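Dihydrofolate reductase (Moritella profunda, PDB 3IA4) catalyses the NADPH-dependent reduction of 7,8-dihydrofolate to 5,6,7,8-tetrahydrofolate, and is held here in complex with NADPH and the antifolate methotrexate. Local coordinates at residues A107-L119 with N149-V161. Sequence-based numbering, arbitrary orientation.
Sequences AAADRLYLTHIEL and NPHNYRFSLLERV
R154 reaches across to H116 on one face of a two-strand antiparallel ladder. From CB the chain turns so that CG sits between backbone N and carbonyl carbon (chi1 69°), which brings R154 CG 4.0 Å from H116 O. Extended onward, the chain places R154 NE equally far from H116 CB. R154 CZ settles 3.6 Å from H116 CB, which stands over the centre of the guanidinium, whose plane is only 12° from that of the imidazole. NH1 approaches H116 CG, while R154 NH2 donates a hydrogen bond to a water, which in turn donates to E118 OE2, bridging two opposite charges that do not touch. R154 and H116 exchange both backbone N-H···O bonds, and farther along the ladder so do S156 with L114 and L158 with L112. The strands 111-117 and 153-160 belong to the large mixed sheet of the dihydrofolate reductase fold, with strand 2-9 beyond the first and strand 135-143 beyond the second. On the other face, L157 CD1 lies over the Y113 ring, 3.8 Å from its centroid, and F155 CZ comes 3.7 Å from Y113 CD1. T115 shares this side; it touches methotrexate, and its OG1 is hydrogen-bonded to E28. At the far end, R160 NH2 donates to two waters held by A107 O and A109 O, while R160 N bonds D110 O at 2.9 Å.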
loop_
_atom_site.group_PDB
_atom_site.type_symbol
_atom_site.label_atom_id
_atom_site.label_comp_id
_atom_site.label_asym_id
_atom_site.label_seq_id
_atom_site.Cartn_x
_atom_site.Cartn_y
_atom_site.Cartn_z
ATOM N N ALA A 107 -6.079 7.547 10.034
ATOM C CA ALA A 107 -6.685 7.664 11.348
ATOM C C ALA A 107 -7.567 6.446 11.638
ATOM O O ALA A 107 -7.817 6.105 12.815
ATOM C CB ALA A 107 -7.477 8.986 11.454
ATOM N N ALA A 108 -7.941 5.748 10.578
ATOM C CA ALA A 108 -8.840 4.607 10.696
ATOM C C ALA A 108 -8.127 3.256 10.676
ATOM O O ALA A 108 -8.786 2.190 10.802
ATOM C CB ALA A 108 -9.842 4.669 9.568
ATOM N N ALA A 109 -6.801 3.280 10.465
ATOM C CA ALA A 109 -6.088 2.040 10.212
ATOM C C ALA A 109 -5.851 1.296 11.505
ATOM O O ALA A 109 -5.452 1.861 12.546
ATOM C CB ALA A 109 -4.757 2.303 9.504
ATOM N N ASP A 110 -6.120 0.011 11.428
ATOM C CA ASP A 110 -5.824 -0.855 12.546
ATOM C C ASP A 110 -4.361 -1.363 12.486
ATOM O O ASP A 110 -3.780 -1.655 13.548
ATOM C CB ASP A 110 -6.767 -2.073 12.457
ATOM C CG ASP A 110 -8.234 -1.698 12.670
ATOM O OD1 ASP A 110 -9.074 -2.132 11.864
ATOM O OD2 ASP A 110 -8.577 -0.992 13.665
ATOM N N ARG A 111 -3.833 -1.594 11.266
ATOM C CA ARG A 111 -2.485 -2.140 11.090
ATOM C C ARG A 111 -1.798 -1.405 9.937
ATOM O O ARG A 111 -2.478 -0.988 8.986
ATOM C CB ARG A 111 -2.538 -3.638 10.712
ATOM C CG ARG A 111 -3.141 -4.553 11.750
ATOM C CD ARG A 111 -3.185 -5.936 11.126
ATOM N NE ARG A 111 -3.555 -6.900 12.155
ATOM C CZ ARG A 111 -3.726 -8.189 11.884
ATOM N NH1 ARG A 111 -3.654 -8.598 10.625
ATOM N NH2 ARG A 111 -4.043 -9.043 12.860
ATOM N N LEU A 112 -0.478 -1.287 10.014
ATOM C CA LEU A 112 0.358 -0.852 8.907
ATOM C C LEU A 112 1.320 -1.972 8.602
ATOM O O LEU A 112 2.017 -2.461 9.488
ATOM C CB LEU A 112 1.181 0.382 9.288
ATOM C CG LEU A 112 0.315 1.606 9.684
ATOM C CD1 LEU A 112 1.266 2.761 10.098
ATOM C CD2 LEU A 112 -0.718 2.039 8.624
ATOM N N TYR A 113 1.383 -2.369 7.343
ATOM C CA TYR A 113 2.372 -3.333 6.904
ATOM C C TYR A 113 3.441 -2.499 6.214
ATOM O O TYR A 113 3.283 -2.089 5.067
ATOM C CB TYR A 113 1.768 -4.284 5.850
ATOM C CG TYR A 113 0.742 -5.294 6.369
ATOM C CD1 TYR A 113 0.925 -6.642 6.085
ATOM C CD2 TYR A 113 -0.418 -4.905 7.042
ATOM C CE1 TYR A 113 0.004 -7.571 6.459
ATOM C CE2 TYR A 113 -1.372 -5.881 7.462
ATOM C CZ TYR A 113 -1.132 -7.203 7.117
ATOM O OH TYR A 113 -2.022 -8.177 7.541
ATOM N N LEU A 114 4.525 -2.194 6.913
ATOM C CA LEU A 114 5.538 -1.319 6.350
ATOM C C LEU A 114 6.794 -2.081 5.943
ATOM O O LEU A 114 7.395 -2.801 6.726
ATOM C CB LEU A 114 5.958 -0.252 7.383
ATOM C CG LEU A 114 4.799 0.648 7.899
ATOM C CD1 LEU A 114 5.277 1.747 8.811
ATOM C CD2 LEU A 114 4.041 1.274 6.700
ATOM N N THR A 115 7.243 -1.815 4.749
ATOM C CA THR A 115 8.608 -2.222 4.390
ATOM C C THR A 115 9.463 -0.960 4.462
ATOM O O THR A 115 9.046 0.084 3.952
ATOM C CB THR A 115 8.562 -2.691 2.957
ATOM O OG1 THR A 115 7.775 -3.894 2.917
ATOM C CG2 THR A 115 9.993 -3.003 2.423
ATOM N N HIS A 116 10.585 -1.014 5.186
ATOM C CA HIS A 116 11.507 0.106 5.183
ATOM C C HIS A 116 12.690 -0.278 4.354
ATOM O O HIS A 116 13.346 -1.294 4.643
ATOM C CB HIS A 116 11.954 0.367 6.620
ATOM C CG HIS A 116 10.820 0.685 7.528
ATOM N ND1 HIS A 116 10.329 1.971 7.665
ATOM C CD2 HIS A 116 10.102 -0.094 8.368
ATOM C CE1 HIS A 116 9.341 1.963 8.551
ATOM N NE2 HIS A 116 9.176 0.723 8.979
ATOM N N ILE A 117 12.971 0.553 3.333
ATOM C CA ILE A 117 14.167 0.370 2.480
ATOM C C ILE A 117 15.316 1.299 2.867
ATOM O O ILE A 117 15.110 2.505 3.061
ATOM C CB ILE A 117 13.751 0.653 1.014
ATOM C CG1 ILE A 117 12.544 -0.213 0.665
ATOM C CG2 ILE A 117 14.970 0.451 0.055
ATOM C CD1 ILE A 117 11.903 0.159 -0.720
ATOM N N GLU A 118 16.538 0.763 2.996
ATOM C CA GLU A 118 17.650 1.606 3.399
ATOM C C GLU A 118 18.185 2.347 2.188
ATOM O O GLU A 118 19.180 1.919 1.563
ATOM C CB GLU A 118 18.754 0.773 4.048
ATOM C CG GLU A 118 18.321 0.130 5.342
ATOM C CD GLU A 118 19.484 -0.591 6.058
ATOM O OE1 GLU A 118 20.677 -0.284 5.755
ATOM O OE2 GLU A 118 19.173 -1.452 6.911
ATOM N N LEU A 119 17.511 3.442 1.820
ATOM C CA LEU A 119 17.870 4.190 0.631
ATOM C C LEU A 119 17.417 5.631 0.839
ATOM O O LEU A 119 16.307 5.840 1.311
ATOM C CB LEU A 119 17.116 3.589 -0.561
ATOM C CG LEU A 119 17.183 4.397 -1.851
ATOM C CD1 LEU A 119 18.546 4.400 -2.502
ATOM C CD2 LEU A 119 16.197 3.704 -2.749
ATOM N N ASN A 149 18.652 -7.534 -5.638
ATOM C CA ASN A 149 18.023 -6.469 -4.843
ATOM C C ASN A 149 19.129 -5.713 -4.157
ATOM O O ASN A 149 19.688 -6.196 -3.194
ATOM C CB ASN A 149 17.105 -7.115 -3.790
ATOM C CG ASN A 149 15.978 -7.845 -4.406
ATOM O OD1 ASN A 149 14.924 -7.235 -4.744
ATOM N ND2 ASN A 149 16.180 -9.164 -4.632
ATOM N N PRO A 150 19.424 -4.488 -4.626
ATOM C CA PRO A 150 20.633 -3.766 -4.232
ATOM C C PRO A 150 20.565 -3.042 -2.885
ATOM O O PRO A 150 21.573 -2.509 -2.477
ATOM C CB PRO A 150 20.796 -2.716 -5.333
ATOM C CG PRO A 150 19.376 -2.567 -5.965
ATOM C CD PRO A 150 18.679 -3.851 -5.748
ATOM N N HIS A 151 19.423 -3.006 -2.225
ATOM C CA HIS A 151 19.310 -2.291 -0.967
ATOM C C HIS A 151 18.805 -3.218 0.095
ATOM O O HIS A 151 17.954 -4.052 -0.184
ATOM C CB HIS A 151 18.228 -1.156 -1.129
ATOM C CG HIS A 151 18.407 -0.357 -2.379
ATOM N ND1 HIS A 151 19.555 0.359 -2.623
ATOM C CD2 HIS A 151 17.594 -0.146 -3.447
ATOM C CE1 HIS A 151 19.468 0.944 -3.809
ATOM N NE2 HIS A 151 18.286 0.664 -4.327
ATOM N N ASN A 152 19.281 -3.039 1.330
ATOM C CA ASN A 152 18.706 -3.726 2.453
ATOM C C ASN A 152 17.269 -3.232 2.664
ATOM O O ASN A 152 16.999 -2.053 2.501
ATOM C CB ASN A 152 19.477 -3.357 3.705
ATOM C CG ASN A 152 20.921 -3.852 3.684
ATOM O OD1 ASN A 152 21.194 -4.870 3.118
ATOM N ND2 ASN A 152 21.839 -3.113 4.310
ATOM N N TYR A 153 16.396 -4.131 3.058
ATOM C CA TYR A 153 15.025 -3.707 3.456
ATOM C C TYR A 153 14.495 -4.594 4.532
ATOM O O TYR A 153 15.098 -5.633 4.841
ATOM C CB TYR A 153 14.083 -3.577 2.248
ATOM C CG TYR A 153 13.809 -4.894 1.520
ATOM C CD1 TYR A 153 14.714 -5.400 0.599
ATOM C CD2 TYR A 153 12.660 -5.614 1.791
ATOM C CE1 TYR A 153 14.455 -6.644 -0.060
ATOM C CE2 TYR A 153 12.376 -6.826 1.128
ATOM C CZ TYR A 153 13.279 -7.320 0.213
ATOM O OH TYR A 153 12.992 -8.529 -0.425
ATOM N N ARG A 154 13.415 -4.166 5.178
ATOM C CA ARG A 154 12.913 -4.985 6.277
ATOM C C ARG A 154 11.413 -4.752 6.339
ATOM O O ARG A 154 10.898 -3.735 5.869
ATOM C CB ARG A 154 13.587 -4.656 7.628
ATOM C CG ARG A 154 13.182 -3.307 8.124
ATOM C CD ARG A 154 14.018 -2.889 9.359
ATOM N NE ARG A 154 13.683 -1.506 9.738
ATOM C CZ ARG A 154 14.270 -0.429 9.218
ATOM N NH1 ARG A 154 13.890 0.795 9.612
ATOM N NH2 ARG A 154 15.224 -0.555 8.271
ATOM N N PHE A 155 10.725 -5.744 6.864
ATOM C CA PHE A 155 9.270 -5.665 7.081
ATOM C C PHE A 155 8.901 -5.460 8.542
ATOM O O PHE A 155 9.483 -6.070 9.427
ATOM C CB PHE A 155 8.685 -6.979 6.605
ATOM C CG PHE A 155 7.224 -7.058 6.817
ATOM C CD1 PHE A 155 6.387 -6.183 6.111
ATOM C CD2 PHE A 155 6.669 -7.911 7.774
ATOM C CE1 PHE A 155 5.014 -6.184 6.328
ATOM C CE2 PHE A 155 5.265 -7.927 7.991
ATOM C CZ PHE A 155 4.456 -7.056 7.277
ATOM N N SER A 156 7.909 -4.599 8.808
ATOM C CA SER A 156 7.447 -4.381 10.164
ATOM C C SER A 156 5.931 -4.277 10.108
ATOM O O SER A 156 5.404 -3.386 9.421
ATOM C CB SER A 156 8.070 -3.057 10.671
ATOM O OG SER A 156 7.560 -2.635 11.907
ATOM N N LEU A 157 5.232 -5.154 10.830
ATOM C CA LEU A 157 3.807 -5.057 10.909
ATOM C C LEU A 157 3.427 -4.386 12.221
ATOM O O LEU A 157 3.732 -4.887 13.316
ATOM C CB LEU A 157 3.196 -6.452 10.668
ATOM C CG LEU A 157 1.691 -6.640 10.793
ATOM C CD1 LEU A 157 0.884 -5.555 10.284
ATOM C CD2 LEU A 157 1.278 -7.992 10.139
ATOM N N LEU A 158 2.854 -3.183 12.102
ATOM C CA LEU A 158 2.439 -2.423 13.281
ATOM C C LEU A 158 0.941 -2.482 13.517
ATOM O O LEU A 158 0.122 -2.358 12.573
ATOM C CB LEU A 158 2.821 -0.953 13.140
ATOM C CG LEU A 158 4.266 -0.596 12.832
ATOM C CD1 LEU A 158 4.420 0.898 12.709
ATOM C CD2 LEU A 158 5.112 -1.119 13.991
ATOM N N GLU A 159 0.580 -2.572 14.793
ATOM C CA GLU A 159 -0.811 -2.548 15.213
ATOM C C GLU A 159 -1.053 -1.280 15.999
ATOM O O GLU A 159 -0.280 -0.967 16.903
ATOM C CB GLU A 159 -1.019 -3.769 16.120
ATOM C CG GLU A 159 -2.396 -4.165 16.385
ATOM C CD GLU A 159 -2.393 -5.395 17.295
ATOM O OE1 GLU A 159 -1.881 -5.284 18.431
ATOM O OE2 GLU A 159 -2.869 -6.465 16.850
ATOM N N ARG A 160 -2.142 -0.568 15.686
ATOM C CA ARG A 160 -2.474 0.661 16.404
ATOM C C ARG A 160 -2.751 0.350 17.867
ATOM O O ARG A 160 -3.458 -0.622 18.185
ATOM C CB ARG A 160 -3.663 1.379 15.724
ATOM C CG ARG A 160 -4.017 2.675 16.360
ATOM C CD ARG A 160 -3.111 3.844 15.987
ATOM N NE ARG A 160 -3.525 4.979 16.834
ATOM C CZ ARG A 160 -4.426 5.896 16.510
ATOM N NH1 ARG A 160 -4.756 6.856 17.427
ATOM N NH2 ARG A 160 -5.032 5.884 15.323
ATOM N N VAL A 161 -2.173 1.166 18.756
ATOM C CA VAL A 161 -2.485 1.147 20.201
ATOM C C VAL A 161 -3.236 2.415 20.575
ATOM O O VAL A 161 -2.750 3.510 20.293
ATOM C CB VAL A 161 -1.148 1.072 21.033
ATOM C CG1 VAL A 161 -1.422 1.062 22.543
ATOM C CG2 VAL A 161 -0.351 -0.144 20.636
HETATM O O HOH W 1 -7.320 7.627 15.079
HETATM O O HOH W 2 -4.682 4.425 13.163
HETATM O O HOH W 3 -5.236 -2.086 16.445
HETATM O O HOH W 4 7.739 0.229 11.519
HETATM O O HOH W 5 16.813 -2.704 6.907
HETATM O O HOH W 6 20.745 -0.576 1.599
#